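Local coordinates for protein glycosyl hydrolase family 10 (Bacteroides intestinalis DSM 17393, PDB 4QPW) that binds xylan chains through this carbohydrate-binding module, one part of a larger enzyme that probably hydrolyses xylan, at residues E37-I42 with T131-Y136; I54-A59 with V121-G126. One frame throughout, in Å; residues are numbered along the deposited sequence.

Contact 1 of 2, residues E37-I42 with T131-Y136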
ATOM      1  N   GLU A  37       2.275   4.130  17.193  1.00 16.58           N
ATOM      2  CA  GLU A  37       3.007   3.031  16.480  1.00 15.37           C
ATOM      3  C   GLU A  37       3.964   3.626  15.460  1.00 14.55           C
ATOM      4  O   GLU A  37       5.043   3.042  15.227  1.00 16.47           O
ATOM      5  CB  GLU A  37       2.039   2.108  15.884  1.00 16.04           C
ATOM      6  CG  GLU A  37       2.575   0.795  15.241  1.00 16.61           C
ATOM      7  CD  GLU A  37       3.114  -0.208  16.242  1.00 19.74           C
ATOM      8  OE1 GLU A  37       2.536  -0.236  17.412  1.00 22.45           O
ATOM      9  OE2 GLU A  37       4.120  -0.971  15.984  1.00 15.51           O
ATOM     10  N   GLY A  38       3.680   4.768  14.841  1.00 14.20           N
ATOM     11  CA  GLY A  38       4.466   5.325  13.813  1.00 13.12           C
ATOM     12  C   GLY A  38       4.237   4.614  12.446  1.00 11.32           C
ATOM     13  O   GLY A  38       5.175   4.002  11.887  1.00 13.35           O
ATOM     14  N   CYS A  39       3.020   4.619  11.920  1.00 10.11           N
ATOM     15  CA  CYS A  39       2.638   3.892  10.728  1.00  9.31           C
ATOM     16  C   CYS A  39       1.420   4.480  10.101  1.00  8.87           C
ATOM     17  O   CYS A  39       0.610   5.146  10.794  1.00 10.57           O
ATOM     18  CB  CYS A  39       2.423   2.417  11.046  1.00 10.36           C
ATOM     19  SG  CYS A  39       1.143   2.045  12.209  1.00 12.62           S
ATOM     20  N   LEU A  40       1.218   4.229   8.820  1.00  9.07           N
ATOM     21  CA  LEU A  40      -0.082   4.414   8.189  1.00  9.55           C
ATOM     22  C   LEU A  40      -1.021   3.342   8.711  1.00  9.35           C
ATOM     23  O   LEU A  40      -0.609   2.172   8.822  1.00 11.10           O
ATOM     24  CB  LEU A  40       0.083   4.359   6.675  1.00  9.86           C
ATOM     25  CG  LEU A  40      -1.139   4.479   5.836  1.00  9.69           C
ATOM     26  CD1 LEU A  40      -1.896   5.788   6.037  1.00 11.21           C
ATOM     27  CD2 LEU A  40      -0.811   4.314   4.383  1.00 11.10           C
ATOM     28  N   GLU A  41      -2.273   3.650   8.999  1.00  9.30           N
ATOM     29  CA  GLU A  41      -3.220   2.701   9.545  1.00  9.65           C
ATOM     30  C   GLU A  41      -4.546   2.785   8.801  1.00  9.51           C
ATOM     31  O   GLU A  41      -5.096   3.867   8.596  1.00 10.37           O
ATOM     32  CB  GLU A  41      -3.396   2.992  11.033  1.00 11.62           C
ATOM     33  CG  GLU A  41      -4.323   2.058  11.776  1.00 14.18           C
ATOM     34  CD  GLU A  41      -4.175   2.115  13.313  1.00 17.79           C
ATOM     35  OE1 GLU A  41      -5.237   2.483  13.913  1.00 28.13           O
ATOM     36  OE2 GLU A  41      -3.193   1.763  13.884  1.00 18.37           O
ATOM     37  N   ILE A  42      -5.059   1.636   8.442  1.00  9.78           N
ATOM     38  CA  ILE A  42      -6.364   1.488   7.743  1.00 10.31           C
ATOM     39  C   ILE A  42      -7.211   0.596   8.675  1.00 10.32           C
ATOM     40  O   ILE A  42      -6.888  -0.611   8.860  1.00 11.50           O
ATOM     41  CB  ILE A  42      -6.250   0.915   6.374  1.00 10.00           C
ATOM     42  CG1 ILE A  42      -5.272   1.791   5.526  1.00 10.20           C
ATOM     43  CG2 ILE A  42      -7.629   0.764   5.732  1.00 11.50           C
ATOM     44  CD1 ILE A  42      -3.847   1.242   5.442  1.00 11.10           C
ATOM     45  N   THR A 131      -7.515  -4.071  11.507  1.00 12.29           N
ATOM     46  CA  THR A 131      -6.517  -2.959  11.396  1.00 11.95           C
ATOM     47  C   THR A 131      -5.370  -3.454  10.519  1.00 11.85           C
ATOM     48  O   THR A 131      -4.774  -4.524  10.815  1.00 12.87           O
ATOM     49  CB  THR A 131      -6.024  -2.576  12.733  1.00 13.49           C
ATOM     50  OG1 THR A 131      -7.142  -2.155  13.608  1.00 16.52           O
ATOM     51  CG2 THR A 131      -5.046  -1.389  12.714  1.00 14.61           C
ATOM     52  N   ILE A 132      -5.062  -2.703   9.455  1.00 10.52           N
ATOM     53  CA  ILE A 132      -3.825  -2.855   8.641  1.00  9.97           C
ATOM     54  C   ILE A 132      -2.908  -1.726   9.008  1.00 10.10           C
ATOM     55  O   ILE A 132      -3.308  -0.548   9.069  1.00 10.42           O
ATOM     56  CB  ILE A 132      -4.193  -2.851   7.178  1.00 10.02           C
ATOM     57  CG1 ILE A 132      -5.090  -4.040   6.844  1.00 12.04           C
ATOM     58  CG2 ILE A 132      -2.908  -2.815   6.349  1.00 11.58           C
ATOM     59  CD1 ILE A 132      -5.636  -3.969   5.443  1.00 13.13           C
ATOM     60  N   GLN A 133      -1.635  -2.035   9.266  1.00  9.25           N
ATOM     61  CA  GLN A 133      -0.583  -1.032   9.514  1.00  9.30           C
ATOM     62  C   GLN A 133       0.552  -1.185   8.523  1.00  8.75           C
ATOM     63  O   GLN A 133       0.982  -2.316   8.213  1.00  9.33           O
ATOM     64  CB  GLN A 133      -0.088  -1.199  10.920  1.00 10.45           C
ATOM     65  CG  GLN A 133      -1.202  -0.911  11.972  1.00 12.27           C
ATOM     66  CD  GLN A 133      -0.701  -1.039  13.404  1.00 14.41           C
ATOM     67  OE1 GLN A 133       0.185  -1.842  13.681  1.00 17.07           O
ATOM     68  NE2 GLN A 133      -1.200  -0.231  14.254  1.00 16.36           N
ATOM     69  N   ILE A 134       0.985  -0.049   7.959  1.00  8.83           N
ATOM     70  CA  ILE A 134       2.033  -0.005   6.925  1.00  8.69           C
ATOM     71  C   ILE A 134       3.099   0.929   7.410  1.00  8.03           C
ATOM     72  O   ILE A 134       2.884   2.103   7.663  1.00  8.80           O
ATOM     73  CB  ILE A 134       1.429   0.425   5.578  1.00  8.79           C
ATOM     74  CG1 ILE A 134       0.407  -0.598   5.119  1.00  9.96           C
ATOM     75  CG2 ILE A 134       2.578   0.610   4.563  1.00  9.71           C
ATOM     76  CD1 ILE A 134      -0.397  -0.174   3.895  1.00 10.58           C
ATOM     77  N   LYS A 135       4.332   0.396   7.592  1.00  8.13           N
ATOM     78  CA  LYS A 135       5.408   1.187   8.148  1.00  8.35           C
ATOM     79  C   LYS A 135       6.177   2.043   7.089  1.00  7.87           C
ATOM     80  O   LYS A 135       6.584   3.148   7.434  1.00  9.46           O
ATOM     81  CB  LYS A 135       6.390   0.211   8.832  1.00  9.25           C
ATOM     82  CG  LYS A 135       7.387   0.760   9.754  1.00 12.85           C
ATOM     83  CD  LYS A 135       6.738   1.235  11.048  1.00 13.71           C
ATOM     84  CE  LYS A 135       7.768   1.763  12.067  1.00 13.48           C
ATOM     85  NZ  LYS A 135       7.115   2.332  13.267  1.00 13.10           N
ATOM     86  N   TYR A 136       6.364   1.486   5.925  1.00  8.18           N
ATOM     87  CA  TYR A 136       7.120   2.171   4.849  1.00  8.19           C
ATOM     88  C   TYR A 136       6.835   1.483   3.570  1.00  7.82           C
ATOM     89  O   TYR A 136       6.390   0.320   3.530  1.00  8.25           O
ATOM     90  CB  TYR A 136       8.661   2.215   5.126  1.00  9.46           C
ATOM     91  CG  TYR A 136       9.312   0.855   5.303  1.00  9.24           C
ATOM     92  CD1 TYR A 136       9.619   0.048   4.213  1.00  9.15           C
ATOM     93  CD2 TYR A 136       9.605   0.345   6.566  1.00 10.24           C
ATOM     94  CE1 TYR A 136      10.272  -1.164   4.375  1.00  9.79           C
ATOM     95  CE2 TYR A 136      10.212  -0.851   6.747  1.00 10.80           C
ATOM     96  CZ  TYR A 136      10.486  -1.597   5.662  1.00  9.58           C
ATOM     97  OH  TYR A 136      11.126  -2.898   5.786  1.00 12.35           O
TER
HETATM   98  O   HOH W   1       6.235  -0.015  14.379  1.00 16.02           O
HETATM   99  O   HOH W   2      -0.348  -0.349  17.180  1.00 25.95           O

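Contact 2 of 2, residues I54-A59 with V121-G126. With XYP (beta-D-xylopyranose), chain B; XYP (beta-D-xylopyranose), chain C.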
ATOM      1  N   ILE A  54     -12.285   0.185  -0.553  1.00 11.11           N
ATOM      2  CA  ILE A  54     -11.354   0.875   0.362  1.00 10.80           C
ATOM      3  C   ILE A  54     -10.015   0.879  -0.364  1.00 10.72           C
ATOM      4  O   ILE A  54      -9.364  -0.201  -0.453  1.00 10.84           O
ATOM      5  CB  ILE A  54     -11.288   0.260   1.689  1.00 10.46           C
ATOM      6  CG1 ILE A  54     -12.686   0.189   2.357  1.00 11.46           C
ATOM      7  CG2 ILE A  54     -10.318   1.051   2.569  1.00 11.70           C
ATOM      8  CD1 ILE A  54     -12.702  -0.501   3.683  1.00 12.77           C
ATOM      9  N   GLN A  55      -9.688   1.996  -0.993  1.00 10.13           N
ATOM     10  CA  GLN A  55      -8.458   2.083  -1.851  1.00 10.03           C
ATOM     11  C   GLN A  55      -7.716   3.334  -1.549  1.00 10.01           C
ATOM     12  O   GLN A  55      -8.302   4.378  -1.179  1.00 10.87           O
ATOM     13  CB  GLN A  55      -8.819   1.948  -3.326  1.00 11.37           C
ATOM     14  CG  GLN A  55      -9.699   3.080  -3.856  1.00 12.95           C
ATOM     15  CD  GLN A  55      -9.987   2.957  -5.326  1.00 13.92           C
ATOM     16  OE1 GLN A  55      -9.206   2.407  -6.106  1.00 15.73           O
ATOM     17  NE2 GLN A  55     -11.172   3.438  -5.740  1.00 13.57           N
ATOM     18  N   TYR A  56      -6.372   3.257  -1.635  1.00  9.59           N
ATOM     19  CA  TYR A  56      -5.546   4.336  -1.138  1.00  9.33           C
ATOM     20  C   TYR A  56      -4.173   4.211  -1.762  1.00  8.93           C
ATOM     21  O   TYR A  56      -3.641   3.103  -1.905  1.00  9.49           O
ATOM     22  CB  TYR A  56      -5.498   4.306   0.412  1.00  9.77           C
ATOM     23  CG  TYR A  56      -5.342   2.962   1.052  1.00  9.35           C
ATOM     24  CD1 TYR A  56      -6.473   2.129   1.268  1.00  9.80           C
ATOM     25  CD2 TYR A  56      -4.125   2.432   1.428  1.00  9.57           C
ATOM     26  CE1 TYR A  56      -6.376   0.859   1.731  1.00 10.04           C
ATOM     27  CE2 TYR A  56      -4.006   1.201   1.943  1.00  9.80           C
ATOM     28  CZ  TYR A  56      -5.118   0.369   2.096  1.00 10.04           C
ATOM     29  OH  TYR A  56      -4.973  -0.883   2.656  1.00 10.63           O
ATOM     30  N   HIS A  57      -3.573   5.346  -2.047  1.00  8.44           N
ATOM     31  CA  HIS A  57      -2.153   5.316  -2.468  1.00  8.40           C
ATOM     32  C   HIS A  57      -1.319   5.237  -1.232  1.00  8.50           C
ATOM     33  O   HIS A  57      -1.500   5.983  -0.239  1.00  9.35           O
ATOM     34  CB  HIS A  57      -1.778   6.590  -3.215  1.00  8.72           C
ATOM     35  CG  HIS A  57      -2.457   6.742  -4.548  1.00  9.44           C
ATOM     36  ND1 HIS A  57      -2.231   7.877  -5.313  1.00 10.39           N
ATOM     37  CD2 HIS A  57      -3.326   5.940  -5.229  1.00 10.71           C
ATOM     38  CE1 HIS A  57      -2.966   7.771  -6.416  1.00 10.98           C
ATOM     39  NE2 HIS A  57      -3.639   6.637  -6.394  1.00 10.67           N
ATOM     40  N   THR A  58      -0.322   4.354  -1.242  1.00  8.42           N
ATOM     41  CA  THR A  58       0.666   4.264  -0.146  1.00  8.72           C
ATOM     42  C   THR A  58       1.995   4.853  -0.512  1.00  7.89           C
ATOM     43  O   THR A  58       2.884   5.017   0.381  1.00  9.27           O
ATOM     44  CB  THR A  58       0.796   2.803   0.318  1.00  8.67           C
ATOM     45  OG1 THR A  58       1.155   1.982  -0.786  1.00  9.66           O
ATOM     46  CG2 THR A  58      -0.430   2.294   0.972  1.00  9.59           C
ATOM     47  N   ALA A  59       2.170   5.262  -1.757  1.00  8.63           N
ATOM     48  CA  ALA A  59       3.340   5.958  -2.303  1.00  7.77           C
ATOM     49  C   ALA A  59       2.866   6.580  -3.628  1.00  8.28           C
ATOM     50  O   ALA A  59       1.866   6.137  -4.207  1.00  8.59           O
ATOM     51  CB  ALA A  59       4.509   5.005  -2.560  1.00  8.83           C
ATOM     52  N   VAL A 121       1.568   3.659  -5.844  1.00  8.28           N
ATOM     53  CA  VAL A 121       1.266   2.317  -5.334  1.00  8.36           C
ATOM     54  C   VAL A 121      -0.188   2.308  -4.921  1.00  9.04           C
ATOM     55  O   VAL A 121      -0.555   2.765  -3.799  1.00  9.41           O
ATOM     56  CB  VAL A 121       2.203   1.871  -4.205  1.00  8.46           C
ATOM     57  CG1 VAL A 121       1.836   0.477  -3.741  1.00  9.34           C
ATOM     58  CG2 VAL A 121       3.636   1.925  -4.674  1.00  9.41           C
ATOM     59  N   MET A 122      -1.066   1.872  -5.804  1.00  8.98           N
ATOM     60  CA  MET A 122      -2.496   1.729  -5.488  1.00  9.32           C
ATOM     61  C   MET A 122      -2.634   0.537  -4.580  1.00  9.82           C
ATOM     62  O   MET A 122      -2.141  -0.559  -4.887  1.00 11.86           O
ATOM     63  CB  MET A 122      -3.261   1.440  -6.787  1.00 10.40           C
ATOM     64  CG  MET A 122      -4.702   1.081  -6.546  1.00 11.91           C
ATOM     65  SD  MET A 122      -5.687   2.267  -5.640  1.00 13.67           S
ATOM     66  CE  MET A 122      -6.031   3.419  -7.016  1.00 14.08           C
ATOM     67  N   THR A 123      -3.351   0.676  -3.451  1.00  9.35           N
ATOM     68  CA  THR A 123      -3.451  -0.369  -2.430  1.00  9.59           C
ATOM     69  C   THR A 123      -4.931  -0.503  -2.098  1.00  9.46           C
ATOM     70  O   THR A 123      -5.653   0.501  -1.949  1.00 10.31           O
ATOM     71  CB  THR A 123      -2.643   0.059  -1.210  1.00  9.14           C
ATOM     72  OG1 THR A 123      -1.314   0.512  -1.667  1.00 11.21           O
ATOM     73  CG2 THR A 123      -2.407  -1.058  -0.286  1.00 10.76           C
ATOM     74  N   GLN A 124      -5.438  -1.740  -2.023  1.00  9.47           N
ATOM     75  CA  GLN A 124      -6.863  -2.013  -1.836  1.00  9.98           C
ATOM     76  C   GLN A 124      -7.094  -3.102  -0.810  1.00 10.35           C
ATOM     77  O   GLN A 124      -6.398  -4.166  -0.863  1.00 11.63           O
ATOM     78  CB  GLN A 124      -7.511  -2.394  -3.166  1.00 11.64           C
ATOM     79  CG  GLN A 124      -7.283  -1.358  -4.243  1.00 13.48           C
ATOM     80  CD  GLN A 124      -8.040  -1.540  -5.567  1.00 14.50           C
ATOM     81  OE1 GLN A 124      -8.483  -2.647  -5.844  1.00 17.19           O
ATOM     82  NE2 GLN A 124      -8.291  -0.525  -6.291  1.00 14.57           N
ATOM     83  N   SER A 125      -8.044  -2.879   0.109  1.00 10.64           N
ATOM     84  CA  SER A 125      -8.282  -3.801   1.207  1.00 10.81           C
ATOM     85  C   SER A 125      -9.761  -3.790   1.664  1.00 10.51           C
ATOM     86  O   SER A 125      -9.980  -4.095   2.802  1.00 10.92           O
ATOM     87  CB  SER A 125      -7.307  -3.503   2.309  1.00 10.70           C
ATOM     88  OG  SER A 125      -7.434  -2.184   2.789  1.00 10.98           O
ATOM     89  N   GLY A 126     -10.664  -3.459   0.765  1.00 10.60           N
ATOM     90  CA  GLY A 126     -12.079  -3.356   1.202  1.00 11.71           C
ATOM     91  C   GLY A 126     -12.661  -4.617   1.839  1.00 12.16           C
ATOM     92  O   GLY A 126     -13.605  -4.472   2.670  1.00 13.45           O
TER
HETATM   93  C1  XYP B   3     -11.305   2.352  -9.629  1.00 16.42           C
HETATM   94  C2  XYP B   3     -10.558   1.286  -8.878  1.00 15.70           C
HETATM   95  C3  XYP B   3     -10.502  -0.017  -9.660  1.00 17.51           C
HETATM   96  C4  XYP B   3     -11.951  -0.413 -10.047  1.00 19.00           C
HETATM   97  C5  XYP B   3     -12.623   0.746 -10.682  1.00 16.85           C
HETATM   98  O2  XYP B   3      -9.213   1.706  -8.642  1.00 16.06           O
HETATM   99  O3  XYP B   3      -9.868  -1.041  -8.840  1.00 18.67           O
HETATM  100  O4  XYP B   3     -11.846  -1.554 -10.909  1.00 21.38           O
HETATM  101  O5  XYP B   3     -12.689   1.869  -9.826  1.00 20.04           O
HETATM  102  C1  XYP C   2     -10.280   7.254  -9.810  1.00 17.10           C
HETATM  103  C2  XYP C   2     -11.681   7.212  -9.143  1.00 17.19           C
HETATM  104  C3  XYP C   2     -11.811   5.822  -8.565  1.00 17.44           C
HETATM  105  C4  XYP C   2     -11.453   4.737  -9.517  1.00 17.13           C
HETATM  106  C5  XYP C   2     -10.076   4.966 -10.110  1.00 16.01           C
HETATM  107  O2  XYP C   2     -11.863   8.215  -8.155  1.00 19.58           O
HETATM  108  O3  XYP C   2     -13.162   5.596  -8.054  1.00 19.31           O
HETATM  109  O4  XYP C   2     -11.412   3.475  -8.811  1.00 16.81           O
HETATM  110  O5  XYP C   2     -10.042   6.264 -10.744  1.00 19.69           O

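Contact 1 of 2, residues E37-I42 with T131-Y136
Glu41 and Gln133 reach one another because both chains run out straight beyond CG: Glu41 puts CG anti to its backbone N (chi1 -178°), Gln133 puts CG beside its own (chi1 -64°), and the two lie side by side, pointing the same way. Gln133 NE2 gives a hydrogen bond of 2.8 Å to Glu41 OE2, which lies in the amide plane of Gln133, while the donor comes to its anti side from out of the carboxylate plane. Asn34 also donates to this oxygen, Arg77 holds Gln133 OE1, and a water links Gln133 NE2 to Glu37 OE1. Were residue 41 an alanine, Gln133 NE2 would probably lose its carboxylate partner and Thr131 CG2 the chain packed 3.6 Å away at Glu41 CG. Cys39 SG lies 3.7 Å from Gln133 CB. Lys135 bends at chi2 (71°) and brings NZ to Gly38 O, 2.9 Å away; another water joins NZ to Glu37 OE2, which Trp105 also holds. On the other face Ile42 CD1 meets Ile134 CD1 at 4.0 Å. Leu40 with Ile134 and Ile42 with Ile132 are hydrogen-bonded pairs of an antiparallel sheet, entered through a G1 beta bulge at Gly38 and Cys39 opposite Asn34, with aliphatic side chains packed on one face.

Contact 2 of 2, residues I54-A59 with V121-G126
The Tyr56 ring has Thr123 O over the centre of one face, 3.6 Å above its plane, while Ser125 OG sits at the ring's edge and in plane. There Tyr56 OH and Ser125 OG share a hydrogen bond of 2.8 Å in which either could donate, and Thr123 CG2 packs 3.6 Å from Tyr56 CE2. The His57 ring is met at its edge by Met122, whose methyl CE lies 4.1 Å from His57 NE2; His120 stacks on that ring, and Trp18 and Trp91 meet it at a slant. The amides of Gln55 and Gln124 lie side by side, pointing the same way, with their planes 73° apart. Their mutual bond, Gln124 NE2 to Gln55 OE1, is weak and bent (123°), but each amide is engaged by sugar. Gln55 OE1 accepts from O2 of the chain B xylose at 2.6 Å, and Gln55 NE2 donates to O4 of the chain C xylose. Gln124 NE2 gives a nearly straight bond (172°) to O3 of the chain B xylose, 3.0 Å away. Met122 bends at chi2 and chi3, which sets CE beside the Gln55 amide, 3.5 Å from Gln55 OE1. On the other face the hydroxyls Thr58 OG1 and Thr123 OG1 bond at 3.0 Å. Tyr56 and Thr123 form a hydrogen-bonded antiparallel pair, flanked by the non-hydrogen-bonded pairs Gln55 with Gln124 and His57 with Met122. Those flanking pairs turn their side chains to the glycan face, where Gln55, Met122 and Gln124 join Trp18, Glu20, His52 and Trp91 in the xylan-binding site of a beta-sandwich carbohydrate-binding module.

Of the strands in these contacts, 39-44 comes first from the N terminus and is followed directly by 54-57; later, strand 120-124 leads into strand 130-141. Contact 2 therefore closes the inner loop, from 54-59 to 121-126, and contact 1 closes an outer one around it: the two are nested and do not cross. Each joins neighbouring antiparallel strands of a different sheet, with centres about 12 Å apart. The sheets meet through carbon-to-carbon packing: Ile42 CD1 packs 3.5 Å from Tyr56 CE2, Ile132 CD1 against Ser125 CB, and Leu40 and Ile134 both reach Thr58 CG2. Contact 1 thus backs the sheet whose far face carries the glycan.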